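Long-range contacts in alpha-L-arabinofuranosidase B (Aspergillus kawachii, PDB 6SXT), which hydrolyses terminal non-reducing alpha-L-arabinofuranosyl residues from arabinoxylan, L-arabinan and related plant polysaccharides and oligosaccharides: residues M147-D152 with G288-G293; Y225-A230 with A315-G320; G129-E134 with A273-I278; A17-T22 with T73-Q78. All coordinates share one frame; numbering follows the deposited sequence. Where two conformers were deposited one is given.

Overall arrangement
From the N terminus, contact 4 closes first. It brings 73-78, where the chain leaves strand 70-75, back against the strand of 17-22. The other three follow in series with it and cross one another. Contact 3 opens at 129-134, contact 1 at 147-152 and contact 2 at 225-230. They close in the same order, at 273-278, 288-293 and 315-320, so none nests. Contact 1 is central: strand 288-296 also pairs with the strand of contact 4, and strand 145-152 with that of contact 2. Contact 3 belongs to a second sheet, and Leu276 packs on Phe290, which joins the two sheets. All four belong to the catalytic domain, and contact 2 ends at its border with the arabinose-binding domain.

Contact 1 (M147-D152 with G288-G293); sequences MYAVLD and GTFYEG
Val150 faces two residues, Tyr291 and Glu292, at a beta bulge between antiparallel strands in the concanavalin-like sandwich of the catalytic domain. Val150 N donates to Glu292 O (2.8 Å), and Tyr291 N donates to Val150 O (2.9 Å). Asp152 N reaches Thr289 O over a longer 3.2 Å. Glu292 N, buried at the bulge, has no partner.

The bulge sets Tyr291 and Glu292 on the face of Val150, and Glu292 also reaches Tyr148. Tyr148 OH donates to Glu292 OE2 (2.7 Å). It meets the carboxylate on the anti side, at the edge of the tyrosine ring, with the two planes 56° apart. Gly293 has its CA over a face of the Tyr148 ring. Glu292 CG stands between its own N and carbonyl carbon (chi1 62°), and the chain runs out past Val150 CG2. Glu292 OE1 binds Arg23 and Tyr317, which would favour a charged glutamate. Val150 O and Leu151 C lie at the edge of the Tyr291 ring, whose OH is bound to Arg226.

Apolar contacts continue on the other face. Ala149 CB lies 4.0 Å from Phe290 CE1, and Leu151 CD2 lies as far from Phe290 CD1.

Asp152 OD1 is bound to Thr154 and Thr289 OG1 to His155. One water accepts from Thr289 N and can donate to Asp152 O. A second donates to Asp152 OD2 (2.7 Å) and lies 2.6 Å from Thr289 OG1.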
loop_
_atom_site.group_PDB
_atom_site.type_symbol
_atom_site.label_atom_id
_atom_site.label_comp_id
_atom_site.label_asym_id
_atom_site.label_seq_id
_atom_site.Cartn_x
_atom_site.Cartn_y
_atom_site.Cartn_z
ATOM N N MET A 147 7.591 1.073 -18.762
ATOM C CA MET A 147 6.633 0.924 -17.672
ATOM C C MET A 147 6.532 2.271 -16.980
ATOM O O MET A 147 7.441 3.134 -17.079
ATOM C CB MET A 147 7.016 -0.185 -16.716
ATOM C CG MET A 147 8.332 0.016 -16.020
ATOM S SD MET A 147 9.044 -1.550 -15.408
ATOM C CE MET A 147 9.675 -2.280 -16.908
ATOM N N TYR A 148 5.424 2.480 -16.282
ATOM C CA TYR A 148 5.361 3.578 -15.301
ATOM C C TYR A 148 4.448 3.139 -14.158
ATOM O O TYR A 148 3.649 2.204 -14.338
ATOM C CB TYR A 148 4.884 4.926 -15.882
ATOM C CG TYR A 148 3.385 5.096 -16.011
ATOM C CD1 TYR A 148 2.706 4.685 -17.132
ATOM C CD2 TYR A 148 2.635 5.630 -14.968
ATOM C CE1 TYR A 148 1.331 4.791 -17.232
ATOM C CE2 TYR A 148 1.267 5.744 -15.054
ATOM C CZ TYR A 148 0.609 5.338 -16.193
ATOM O OH TYR A 148 -0.765 5.421 -16.292
ATOM N N ALA A 149 4.558 3.827 -13.044
ATOM C CA ALA A 149 3.605 3.725 -11.951
ATOM C C ALA A 149 3.443 5.076 -11.316
ATOM O O ALA A 149 4.440 5.828 -11.215
ATOM C CB ALA A 149 4.013 2.678 -10.946
ATOM N N VAL A 150 2.247 5.311 -10.796
ATOM C CA VAL A 150 2.027 6.456 -9.881
ATOM C C VAL A 150 1.922 5.864 -8.481
ATOM O O VAL A 150 1.072 4.970 -8.230
ATOM C CB VAL A 150 0.774 7.269 -10.235
ATOM C CG1 VAL A 150 0.489 8.329 -9.174
ATOM C CG2 VAL A 150 0.911 7.889 -11.630
ATOM N N LEU A 151 2.811 6.302 -7.608
ATOM C CA LEU A 151 3.018 5.755 -6.255
ATOM C C LEU A 151 2.939 6.879 -5.222
ATOM O O LEU A 151 3.005 8.050 -5.542
ATOM C CB LEU A 151 4.406 5.092 -6.184
ATOM C CG LEU A 151 4.734 4.095 -7.295
ATOM C CD1 LEU A 151 6.197 3.619 -7.149
ATOM C CD2 LEU A 151 3.787 2.907 -7.251
ATOM N N ASP A 152 2.792 6.472 -3.974
ATOM C CA ASP A 152 2.860 7.382 -2.796
ATOM C C ASP A 152 4.327 7.538 -2.447
ATOM O O ASP A 152 4.930 6.603 -1.914
ATOM C CB ASP A 152 2.010 6.845 -1.634
ATOM C CG ASP A 152 2.034 7.703 -0.388
ATOM O OD1 ASP A 152 2.889 8.631 -0.336
ATOM O OD2 ASP A 152 1.220 7.454 0.509
ATOM N N GLY A 288 4.398 0.113 0.353
ATOM C CA GLY A 288 4.217 1.168 -0.657
ATOM C C GLY A 288 2.788 1.208 -1.104
ATOM O O GLY A 288 1.992 0.387 -0.679
ATOM N N THR A 289 2.469 2.207 -1.905
ATOM C CA THR A 289 1.124 2.358 -2.421
ATOM C C THR A 289 1.179 2.539 -3.929
ATOM O O THR A 289 1.925 3.413 -4.404
ATOM C CB THR A 289 0.407 3.582 -1.834
ATOM O OG1 THR A 289 0.306 3.424 -0.420
ATOM C CG2 THR A 289 -0.986 3.764 -2.392
ATOM N N PHE A 290 0.352 1.784 -4.617
ATOM C CA PHE A 290 0.225 1.810 -6.087
ATOM C C PHE A 290 -1.140 2.353 -6.465
ATOM O O PHE A 290 -2.173 1.871 -5.947
ATOM C CB PHE A 290 0.394 0.395 -6.631
ATOM C CG PHE A 290 0.208 0.210 -8.112
ATOM C CD1 PHE A 290 1.285 0.233 -8.967
ATOM C CD2 PHE A 290 -1.045 -0.078 -8.637
ATOM C CE1 PHE A 290 1.159 -0.021 -10.324
ATOM C CE2 PHE A 290 -1.192 -0.308 -10.006
ATOM C CZ PHE A 290 -0.083 -0.290 -10.850
ATOM N N TYR A 291 -1.165 3.342 -7.356
ATOM C CA TYR A 291 -2.457 3.904 -7.838
ATOM C C TYR A 291 -2.748 3.449 -9.279
ATOM O O TYR A 291 -3.915 3.167 -9.609
ATOM C CB TYR A 291 -2.388 5.437 -7.764
ATOM C CG TYR A 291 -2.261 5.942 -6.345
ATOM C CD1 TYR A 291 -3.307 5.910 -5.441
ATOM C CD2 TYR A 291 -1.066 6.472 -5.893
ATOM C CE1 TYR A 291 -3.187 6.382 -4.145
ATOM C CE2 TYR A 291 -0.938 6.929 -4.607
ATOM C CZ TYR A 291 -1.981 6.901 -3.726
ATOM O OH TYR A 291 -1.855 7.397 -2.450
ATOM N N GLU A 292 -1.765 3.502 -10.165
ATOM C CA GLU A 292 -1.920 3.125 -11.571
ATOM C C GLU A 292 -0.551 2.791 -12.144
ATOM O O GLU A 292 0.461 3.290 -11.617
ATOM C CB GLU A 292 -2.587 4.238 -12.403
ATOM C CG GLU A 292 -1.797 5.540 -12.462
ATOM C CD GLU A 292 -2.486 6.626 -13.280
ATOM O OE1 GLU A 292 -3.470 7.162 -12.758
ATOM O OE2 GLU A 292 -2.093 6.837 -14.441
ATOM N N GLY A 293 -0.542 2.005 -13.195
ATOM C CA GLY A 293 0.723 1.735 -13.875
ATOM C C GLY A 293 0.485 0.846 -15.073
ATOM O O GLY A 293 -0.578 0.233 -15.206
HETATM O O HOH W 1 4.709 3.901 -2.571
HETATM O O HOH W 2 -0.757 5.683 0.422
#

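Contact 2 (Y225-A230 with A315-G320); sequences YRFVTA and AKYVVG. With ACT (acetate ion), chain H.
Phe227 turns CG away from its carbonyl carbon (chi1 -62°), which lays the ring against the backbone and base of Tyr317. Arg226 sends CG away from its own N and bends at chi2 (58°), bringing the guanidinium over Val319. No hydrogen bond joins the two segments.

Tyr317 CB sits almost exactly over the centre of the Phe227 ring, a CH-pi contact of 3.8 Å from CB to the centroid. The two rings meet obliquely, with planes 40° apart, and touch through Phe227 CE1 and Tyr317 CD2 (3.9 Å). The far end of the phenyl ring reaches the peptide between Val318 and Val319: Val319 N is at its edge, 3.6 Å from CZ. Arg226 NH1 lies over the other face of the ring, toward the rim, so the phenylalanine is covered on both faces.

In one of its two conformers, Val319 lays CG2 on one face of the Arg226 guanidinium, 3.5 Å from NE. The edge of that group holds an acetate, probably from the crystallisation liquor. Arg226 NE binds its OXT and NH2 its O, both at 2.9 Å and nearly straight, which keeps the two groups roughly coplanar. In the same conformer the acetate methyl rests on Val319 CG1.

The contact is aromatic and aliphatic packing at the edge of the catalytic beta sandwich, where its last strand leads into the arabinose-binding domain.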
loop_
_atom_site.group_PDB
_atom_site.type_symbol
_atom_site.label_atom_id
_atom_site.label_comp_id
_atom_site.label_asym_id
_atom_site.label_seq_id
_atom_site.Cartn_x
_atom_site.Cartn_y
_atom_site.Cartn_z
ATOM N N TYR A 225 7.865 13.901 -3.373
ATOM C CA TYR A 225 6.467 14.104 -3.800
ATOM C C TYR A 225 5.536 13.115 -3.153
ATOM O O TYR A 225 5.746 11.905 -3.080
ATOM C CB TYR A 225 6.351 14.006 -5.304
ATOM C CG TYR A 225 7.383 14.768 -6.087
ATOM C CD1 TYR A 225 7.613 16.112 -5.923
ATOM C CD2 TYR A 225 8.114 14.050 -7.001
ATOM C CE1 TYR A 225 8.593 16.741 -6.700
ATOM C CE2 TYR A 225 9.055 14.662 -7.799
ATOM C CZ TYR A 225 9.278 16.008 -7.649
ATOM O OH TYR A 225 10.263 16.473 -8.496
ATOM N N ARG A 226 4.380 13.624 -2.725
ATOM C CA ARG A 226 3.326 12.764 -2.195
ATOM C C ARG A 226 2.801 11.804 -3.273
ATOM O O ARG A 226 2.500 10.649 -2.948
ATOM C CB ARG A 226 2.199 13.604 -1.605
ATOM C CG ARG A 226 1.023 12.767 -1.141
ATOM C CD ARG A 226 1.364 11.715 -0.103
ATOM N NE ARG A 226 0.229 10.975 0.411
ATOM C CZ ARG A 226 -0.449 10.045 -0.279
ATOM N NH1 ARG A 226 -0.046 9.731 -1.511
ATOM N NH2 ARG A 226 -1.536 9.505 0.255
ATOM N N PHE A 227 2.654 12.247 -4.488
ATOM C CA PHE A 227 2.314 11.396 -5.635
ATOM C C PHE A 227 3.489 11.482 -6.600
ATOM O O PHE A 227 3.826 12.595 -7.101
ATOM C CB PHE A 227 1.027 11.846 -6.317
ATOM C CG PHE A 227 -0.159 11.762 -5.408
ATOM C CD1 PHE A 227 -0.858 10.578 -5.265
ATOM C CD2 PHE A 227 -0.618 12.895 -4.762
ATOM C CE1 PHE A 227 -1.935 10.511 -4.392
ATOM C CE2 PHE A 227 -1.726 12.843 -3.935
ATOM C CZ PHE A 227 -2.367 11.648 -3.746
ATOM N N VAL A 228 4.131 10.353 -6.854
ATOM C CA VAL A 228 5.315 10.296 -7.728
ATOM C C VAL A 228 4.983 9.513 -8.972
ATOM O O VAL A 228 4.408 8.410 -8.883
ATOM C CB VAL A 228 6.565 9.801 -6.992
ATOM C CG1 VAL A 228 6.415 8.438 -6.418
ATOM C CG2 VAL A 228 7.781 9.862 -7.920
ATOM N N THR A 229 5.338 10.055 -10.138
ATOM C CA THR A 229 5.350 9.274 -11.383
ATOM C C THR A 229 6.732 8.685 -11.546
ATOM O O THR A 229 7.682 9.461 -11.673
ATOM C CB THR A 229 5.019 10.084 -12.622
ATOM O OG1 THR A 229 3.755 10.731 -12.403
ATOM C CG2 THR A 229 4.929 9.201 -13.833
ATOM N N ALA A 230 6.839 7.361 -11.560
ATOM C CA ALA A 230 8.116 6.677 -11.862
ATOM C C ALA A 230 7.984 6.091 -13.243
ATOM O O ALA A 230 7.077 5.247 -13.433
ATOM C CB ALA A 230 8.370 5.613 -10.825
ATOM N N ALA A 315 -5.281 14.284 -14.448
ATOM C CA ALA A 315 -6.152 13.439 -13.599
ATOM C C ALA A 315 -6.306 14.046 -12.207
ATOM O O ALA A 315 -7.266 13.666 -11.501
ATOM C CB ALA A 315 -5.665 12.032 -13.530
ATOM N N LYS A 316 -5.404 14.912 -11.771
ATOM C CA LYS A 316 -5.504 15.699 -10.523
ATOM C C LYS A 316 -5.666 14.813 -9.283
ATOM O O LYS A 316 -6.656 14.887 -8.541
ATOM C CB LYS A 316 -6.616 16.750 -10.601
ATOM C CG LYS A 316 -6.268 17.849 -11.593
ATOM C CD LYS A 316 -7.410 18.821 -11.841
ATOM C CE LYS A 316 -6.930 19.963 -12.726
ATOM N NZ LYS A 316 -8.048 20.887 -13.040
ATOM N N TYR A 317 -4.628 14.039 -9.009
ATOM C CA TYR A 317 -4.511 13.268 -7.757
ATOM C C TYR A 317 -4.341 14.215 -6.572
ATOM O O TYR A 317 -3.456 15.098 -6.592
ATOM C CB TYR A 317 -3.293 12.341 -7.795
ATOM C CG TYR A 317 -3.483 11.000 -8.463
ATOM C CD1 TYR A 317 -3.270 10.821 -9.796
ATOM C CD2 TYR A 317 -3.906 9.907 -7.727
ATOM C CE1 TYR A 317 -3.473 9.590 -10.420
ATOM C CE2 TYR A 317 -4.139 8.688 -8.335
ATOM C CZ TYR A 317 -3.883 8.505 -9.681
ATOM O OH TYR A 317 -4.108 7.277 -10.246
ATOM N N VAL A 318 -5.148 14.002 -5.571
ATOM C CA VAL A 318 -5.108 14.690 -4.269
ATOM C C VAL A 318 -5.344 13.650 -3.185
ATOM O O VAL A 318 -6.141 12.721 -3.358
ATOM C CB VAL A 318 -6.128 15.839 -4.200
ATOM C CG1 VAL A 318 -6.104 16.508 -2.822
ATOM C CG2 VAL A 318 -5.897 16.826 -5.331
ATOM N N VAL A 319 -4.687 13.827 -2.043
ATOM C CA VAL A 319 -4.908 12.960 -0.866
ATOM C C VAL A 319 -6.392 12.974 -0.499
ATOM O O VAL A 319 -7.008 14.052 -0.500
ATOM C CB VAL A 319 -3.990 13.414 0.278
ATOM C CG1 VAL A 319 -4.423 12.851 1.593
ATOM C CG2 VAL A 319 -2.552 13.019 -0.027
ATOM N N GLY A 320 -6.946 11.800 -0.227
ATOM C CA GLY A 320 -8.320 11.627 0.205
ATOM C C GLY A 320 -8.437 11.521 1.725
ATOM O O GLY A 320 -7.413 11.437 2.416
HETATM C C ACT H . -1.736 11.329 3.463
HETATM O O ACT H . -2.414 10.216 2.959
HETATM O OXT ACT H . -0.497 11.837 3.090
HETATM C CH3 ACT H . -2.566 12.198 4.441
#

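Contact 3 (G129-E134 with A273-I278); sequences GYRNNE and AIILGI
Tyr130 and Leu276 bond to each other through both N-H and C=O groups, and Asn132 and Ile274 do the same. These are two hydrogen-bonded pairs of an antiparallel ladder. It lies in a four-stranded antiparallel sheet, where 130-132 and 273-276 are the inner strands between 86-87 and 166-167. Tyr130 N to Leu276 O is 3.0 Å, and the return bond, Leu276 N to Tyr130 O, is 2.9 Å. Asn132 N to Ile274 O is 2.8 Å, and Ile274 N to Asn132 O is 2.9 Å. Between them, Arg131 and Ile275 form a non-hydrogen-bonded pair.

Asn132 OD1 accepts from Glu134 N in an Asx turn just after the strand. Asn133 OD1 accepts from Arg131 NE (2.8 Å), tilted 20° from the guanidinium plane. Arg131 NH2 binds the carbonyl oxygens of Glu168 and Gly280, the latter a substrate-binding residue.

Arg131 is extended from CG to NE, with CG swung away from its backbone N (chi1 -166°), and it runs alongside Ile275. The methyl CG2 of Ile275 lies over the centre of the guanidinium face, 3.4 Å from CZ. Ile278 CD1 approaches NH1. Ile278 CG2 rests on Gly129 CA (3.7 Å). On the other side of the sheet, Tyr130 CB meets Leu276 CB, and the tyrosine OH is bound to Ile72 O and Ala105 N.

The guanidinium is thus fixed by a methyl on one face and oxygens around its N-H groups. Its bond to Gly280 O links this sheet to the substrate site, which is consistent with a second-shell role for Arg131.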
loop_
_atom_site.group_PDB
_atom_site.type_symbol
_atom_site.label_atom_id
_atom_site.label_comp_id
_atom_site.label_asym_id
_atom_site.label_seq_id
_atom_site.Cartn_x
_atom_site.Cartn_y
_atom_site.Cartn_z
ATOM N N GLY A 129 1.371 -8.637 -1.537
ATOM C CA GLY A 129 1.930 -8.809 -2.878
ATOM C C GLY A 129 0.938 -9.320 -3.869
ATOM O O GLY A 129 0.094 -10.138 -3.529
ATOM N N TYR A 130 1.119 -8.901 -5.124
ATOM C CA TYR A 130 0.365 -9.380 -6.283
ATOM C C TYR A 130 1.327 -9.828 -7.381
ATOM O O TYR A 130 2.474 -9.358 -7.479
ATOM C CB TYR A 130 -0.554 -8.284 -6.842
ATOM C CG TYR A 130 -1.633 -7.825 -5.891
ATOM C CD1 TYR A 130 -1.389 -6.854 -4.943
ATOM C CD2 TYR A 130 -2.906 -8.372 -5.921
ATOM C CE1 TYR A 130 -2.348 -6.466 -4.036
ATOM C CE2 TYR A 130 -3.912 -7.979 -5.034
ATOM C CZ TYR A 130 -3.617 -7.016 -4.080
ATOM O OH TYR A 130 -4.560 -6.621 -3.168
ATOM N N ARG A 131 0.821 -10.701 -8.254
ATOM C CA ARG A 131 1.675 -11.293 -9.309
ATOM C C ARG A 131 0.854 -11.859 -10.425
ATOM O O ARG A 131 -0.330 -12.230 -10.194
ATOM C CB ARG A 131 2.545 -12.389 -8.675
ATOM C CG ARG A 131 3.702 -12.876 -9.500
ATOM C CD ARG A 131 4.726 -13.648 -8.643
ATOM N NE ARG A 131 5.960 -13.734 -9.356
ATOM C CZ ARG A 131 7.147 -13.527 -8.854
ATOM N NH1 ARG A 131 7.299 -13.337 -7.549
ATOM N NH2 ARG A 131 8.197 -13.511 -9.637
ATOM N N ASN A 132 1.496 -11.992 -11.578
ATOM C CA ASN A 132 0.949 -12.804 -12.698
ATOM C C ASN A 132 2.156 -13.498 -13.322
ATOM O O ASN A 132 2.963 -12.809 -13.917
ATOM C CB ASN A 132 0.165 -12.010 -13.713
ATOM C CG ASN A 132 -0.518 -12.914 -14.733
ATOM O OD1 ASN A 132 0.063 -13.912 -15.151
ATOM N ND2 ASN A 132 -1.744 -12.610 -15.089
ATOM N N ASN A 133 2.289 -14.810 -13.091
ATOM C CA ASN A 133 3.395 -15.606 -13.663
ATOM C C ASN A 133 3.028 -16.223 -15.016
ATOM O O ASN A 133 3.891 -16.945 -15.560
ATOM C CB ASN A 133 3.842 -16.659 -12.666
ATOM C CG ASN A 133 4.641 -16.071 -11.529
ATOM O OD1 ASN A 133 5.322 -15.058 -11.695
ATOM N ND2 ASN A 133 4.593 -16.703 -10.358
ATOM N N GLU A 134 1.839 -15.985 -15.523
ATOM C CA GLU A 134 1.397 -16.510 -16.843
ATOM C C GLU A 134 1.058 -15.369 -17.804
ATOM O O GLU A 134 -0.021 -15.356 -18.396
ATOM C CB GLU A 134 0.217 -17.446 -16.599
ATOM C CG GLU A 134 0.609 -18.626 -15.717
ATOM C CD GLU A 134 -0.514 -19.595 -15.354
ATOM O OE1 GLU A 134 -1.677 -19.349 -15.743
ATOM O OE2 GLU A 134 -0.220 -20.600 -14.677
ATOM N N ALA A 273 7.040 -12.210 -16.375
ATOM C CA ALA A 273 6.057 -12.222 -15.279
ATOM C C ALA A 273 5.864 -10.767 -14.817
ATOM O O ALA A 273 6.772 -9.950 -15.056
ATOM C CB ALA A 273 6.523 -13.085 -14.137
ATOM N N ILE A 274 4.783 -10.517 -14.093
ATOM C CA ILE A 274 4.545 -9.188 -13.524
ATOM C C ILE A 274 4.419 -9.310 -12.019
ATOM O O ILE A 274 3.640 -10.159 -11.537
ATOM C CB ILE A 274 3.281 -8.573 -14.133
ATOM C CG1 ILE A 274 3.291 -8.670 -15.642
ATOM C CG2 ILE A 274 3.118 -7.133 -13.642
ATOM C CD1 ILE A 274 2.007 -8.150 -16.290
ATOM N N ILE A 275 5.106 -8.413 -11.304
ATOM C CA ILE A 275 5.020 -8.365 -9.823
ATOM C C ILE A 275 4.550 -6.985 -9.388
ATOM O O ILE A 275 4.809 -5.995 -10.126
ATOM C CB ILE A 275 6.349 -8.695 -9.136
ATOM C CG1 ILE A 275 7.477 -7.821 -9.662
ATOM C CG2 ILE A 275 6.633 -10.191 -9.226
ATOM C CD1 ILE A 275 8.844 -8.037 -9.025
ATOM N N LEU A 276 3.911 -6.918 -8.254
ATOM C CA LEU A 276 3.553 -5.635 -7.621
ATOM C C LEU A 276 3.737 -5.773 -6.111
ATOM O O LEU A 276 3.062 -6.625 -5.495
ATOM C CB LEU A 276 2.123 -5.249 -7.960
ATOM C CG LEU A 276 1.638 -4.021 -7.191
ATOM C CD1 LEU A 276 2.462 -2.795 -7.465
ATOM C CD2 LEU A 276 0.187 -3.755 -7.509
ATOM N N GLY A 277 4.654 -4.989 -5.549
ATOM C CA GLY A 277 4.783 -4.838 -4.087
ATOM C C GLY A 277 5.861 -5.706 -3.464
ATOM O O GLY A 277 6.062 -5.591 -2.275
ATOM N N ILE A 278 6.484 -6.561 -4.267
ATOM C CA ILE A 278 7.387 -7.659 -3.821
ATOM C C ILE A 278 8.561 -7.751 -4.770
ATOM O O ILE A 278 8.522 -7.208 -5.896
ATOM C CB ILE A 278 6.608 -8.983 -3.791
ATOM C CG1 ILE A 278 5.918 -9.241 -5.135
ATOM C CG2 ILE A 278 5.657 -9.011 -2.626
ATOM C CD1 ILE A 278 5.502 -10.664 -5.333
#

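Contact 4 (A17-T22 with T73-Q78); sequences AAHSTT and TIIYDQ
Ala18 meets Asp77 and Gln78 where the chain leaves strand 70-75, and the touching parts run 123° apart rather than as a regular ladder. Gln78 N donates to Ala18 O at 2.8 Å. Ala18 N donates instead to a side chain, Asp77 OD1 (3.0 Å), which it meets from above the carboxylate plane. The Asp77 carboxylate swings away from its own N (chi1 169°) and comes alongside Ala17 and Ala18. Its OD1 also binds Ser79 OG, and OD2 takes the N-H of Asn83.

His19 puts the CD2 corner of its ring toward Tyr76 O, which lies near the ring plane at 3.6 Å. Both ring nitrogens are engaged: ND1 with Tyr164 OH and NE2 with Asn83 O. The imidazole rotation is thereby fixed. His19 CB packs on Ile75 CG2 (3.8 Å), and Thr21 CG2 touches Ile75 CG1 (4.1 Å).

A water joins three groups across the contact. It accepts from Ser20 N (2.9 Å) and from Gln78 NE2 (3.1 Å), and can donate to Tyr76 O. The extended Gln78 chain runs past Ala18 O, with CG 3.5 Å from it, to reach the water, and its OE1 accepts from Leu25 N. Ser20 OG accepts from Thr22 N in an ST turn, and it also bonds to Tyr291 O.

Strand 15-20 of the large sheet of the catalytic beta sandwich is thus joined, through side chains and a water, to the end of strand 70-75, which belongs to a smaller four-stranded antiparallel sheet.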
loop_
_atom_site.group_PDB
_atom_site.type_symbol
_atom_site.label_atom_id
_atom_site.label_comp_id
_atom_site.label_asym_id
_atom_site.label_seq_id
_atom_site.Cartn_x
_atom_site.Cartn_y
_atom_site.Cartn_z
ATOM N N ALA A 17 0.157 -4.474 -20.454
ATOM C CA ALA A 17 -0.492 -4.699 -19.152
ATOM C C ALA A 17 -0.817 -3.320 -18.628
ATOM O O ALA A 17 0.054 -2.423 -18.699
ATOM C CB ALA A 17 0.425 -5.457 -18.228
ATOM N N ALA A 18 -2.008 -3.133 -18.103
ATOM C CA ALA A 18 -2.457 -1.785 -17.689
ATOM C C ALA A 18 -3.302 -1.970 -16.435
ATOM O O ALA A 18 -4.381 -2.602 -16.491
ATOM C CB ALA A 18 -3.254 -1.143 -18.803
ATOM N N HIS A 19 -2.819 -1.484 -15.324
ATOM C CA HIS A 19 -3.389 -1.818 -13.997
ATOM C C HIS A 19 -3.721 -0.537 -13.221
ATOM O O HIS A 19 -2.836 0.304 -13.021
ATOM C CB HIS A 19 -2.357 -2.564 -13.201
ATOM C CG HIS A 19 -1.947 -3.860 -13.791
ATOM N ND1 HIS A 19 -0.627 -4.125 -14.129
ATOM C CD2 HIS A 19 -2.671 -4.945 -14.087
ATOM C CE1 HIS A 19 -0.556 -5.350 -14.614
ATOM N NE2 HIS A 19 -1.777 -5.909 -14.595
ATOM N N SER A 20 -4.954 -0.386 -12.764
ATOM C CA SER A 20 -5.294 0.757 -11.893
ATOM C C SER A 20 -6.566 0.457 -11.142
ATOM O O SER A 20 -7.533 -0.023 -11.749
ATOM C CB SER A 20 -5.501 2.059 -12.684
ATOM O OG SER A 20 -5.812 3.103 -11.765
ATOM N N THR A 21 -6.587 0.812 -9.856
ATOM C CA THR A 21 -7.807 0.778 -9.052
ATOM C C THR A 21 -8.483 2.136 -9.049
ATOM O O THR A 21 -9.583 2.228 -8.512
ATOM C CB THR A 21 -7.534 0.216 -7.659
ATOM O OG1 THR A 21 -6.552 1.071 -7.045
ATOM C CG2 THR A 21 -7.066 -1.213 -7.692
ATOM N N THR A 22 -7.823 3.168 -9.545
ATOM C CA THR A 22 -8.374 4.532 -9.531
ATOM C C THR A 22 -9.114 4.885 -10.813
ATOM O O THR A 22 -10.084 5.646 -10.722
ATOM C CB THR A 22 -7.326 5.565 -9.163
ATOM O OG1 THR A 22 -6.372 5.562 -10.215
ATOM C CG2 THR A 22 -6.697 5.263 -7.812
ATOM N N THR A 73 -8.856 -8.304 -4.379
ATOM C CA THR A 73 -8.425 -9.656 -4.801
ATOM C C THR A 73 -7.733 -9.627 -6.163
ATOM O O THR A 73 -6.821 -10.441 -6.387
ATOM C CB THR A 73 -9.609 -10.623 -4.823
ATOM O OG1 THR A 73 -10.662 -9.951 -5.505
ATOM C CG2 THR A 73 -10.033 -11.038 -3.437
ATOM N N ILE A 74 -8.176 -8.771 -7.085
ATOM C CA ILE A 74 -7.641 -8.774 -8.453
ATOM C C ILE A 74 -7.526 -7.326 -8.899
ATOM O O ILE A 74 -8.466 -6.559 -8.688
ATOM C CB ILE A 74 -8.521 -9.556 -9.443
ATOM C CG1 ILE A 74 -8.901 -10.947 -8.914
ATOM C CG2 ILE A 74 -7.845 -9.621 -10.834
ATOM C CD1 ILE A 74 -9.863 -11.663 -9.854
ATOM N N ILE A 75 -6.401 -7.000 -9.515
ATOM C CA ILE A 75 -6.265 -5.744 -10.284
ATOM C C ILE A 75 -6.259 -6.188 -11.743
ATOM O O ILE A 75 -5.338 -6.848 -12.195
ATOM C CB ILE A 75 -5.004 -4.964 -9.888
ATOM C CG1 ILE A 75 -4.930 -4.706 -8.367
ATOM C CG2 ILE A 75 -4.993 -3.663 -10.629
ATOM C CD1 ILE A 75 -3.541 -4.431 -7.866
ATOM N N TYR A 76 -7.314 -5.859 -12.460
ATOM C CA TYR A 76 -7.465 -6.392 -13.829
ATOM C C TYR A 76 -6.537 -5.678 -14.803
ATOM O O TYR A 76 -6.200 -4.482 -14.641
ATOM C CB TYR A 76 -8.931 -6.274 -14.282
ATOM C CG TYR A 76 -9.881 -7.177 -13.540
ATOM C CD1 TYR A 76 -9.806 -8.551 -13.679
ATOM C CD2 TYR A 76 -10.830 -6.665 -12.666
ATOM C CE1 TYR A 76 -10.683 -9.371 -12.987
ATOM C CE2 TYR A 76 -11.687 -7.492 -11.945
ATOM C CZ TYR A 76 -11.621 -8.855 -12.125
ATOM O OH TYR A 76 -12.496 -9.701 -11.457
ATOM N N ASP A 77 -6.076 -6.404 -15.806
ATOM C CA ASP A 77 -5.324 -5.841 -16.939
ATOM C C ASP A 77 -6.328 -5.235 -17.908
ATOM O O ASP A 77 -7.109 -5.994 -18.532
ATOM C CB ASP A 77 -4.498 -6.958 -17.560
ATOM C CG ASP A 77 -3.887 -6.552 -18.879
ATOM O OD1 ASP A 77 -3.748 -5.326 -19.135
ATOM O OD2 ASP A 77 -3.558 -7.474 -19.632
ATOM N N GLN A 78 -6.305 -3.925 -18.105
ATOM C CA GLN A 78 -7.251 -3.223 -18.990
ATOM C C GLN A 78 -6.897 -3.432 -20.473
ATOM O O GLN A 78 -7.703 -3.049 -21.334
ATOM C CB GLN A 78 -7.296 -1.729 -18.673
ATOM C CG GLN A 78 -7.630 -1.459 -17.238
ATOM C CD GLN A 78 -7.594 0.013 -16.927
ATOM O OE1 GLN A 78 -7.720 0.825 -17.839
ATOM N NE2 GLN A 78 -7.350 0.358 -15.633
HETATM O O HOH W 3 -7.096 -2.063 -13.751
#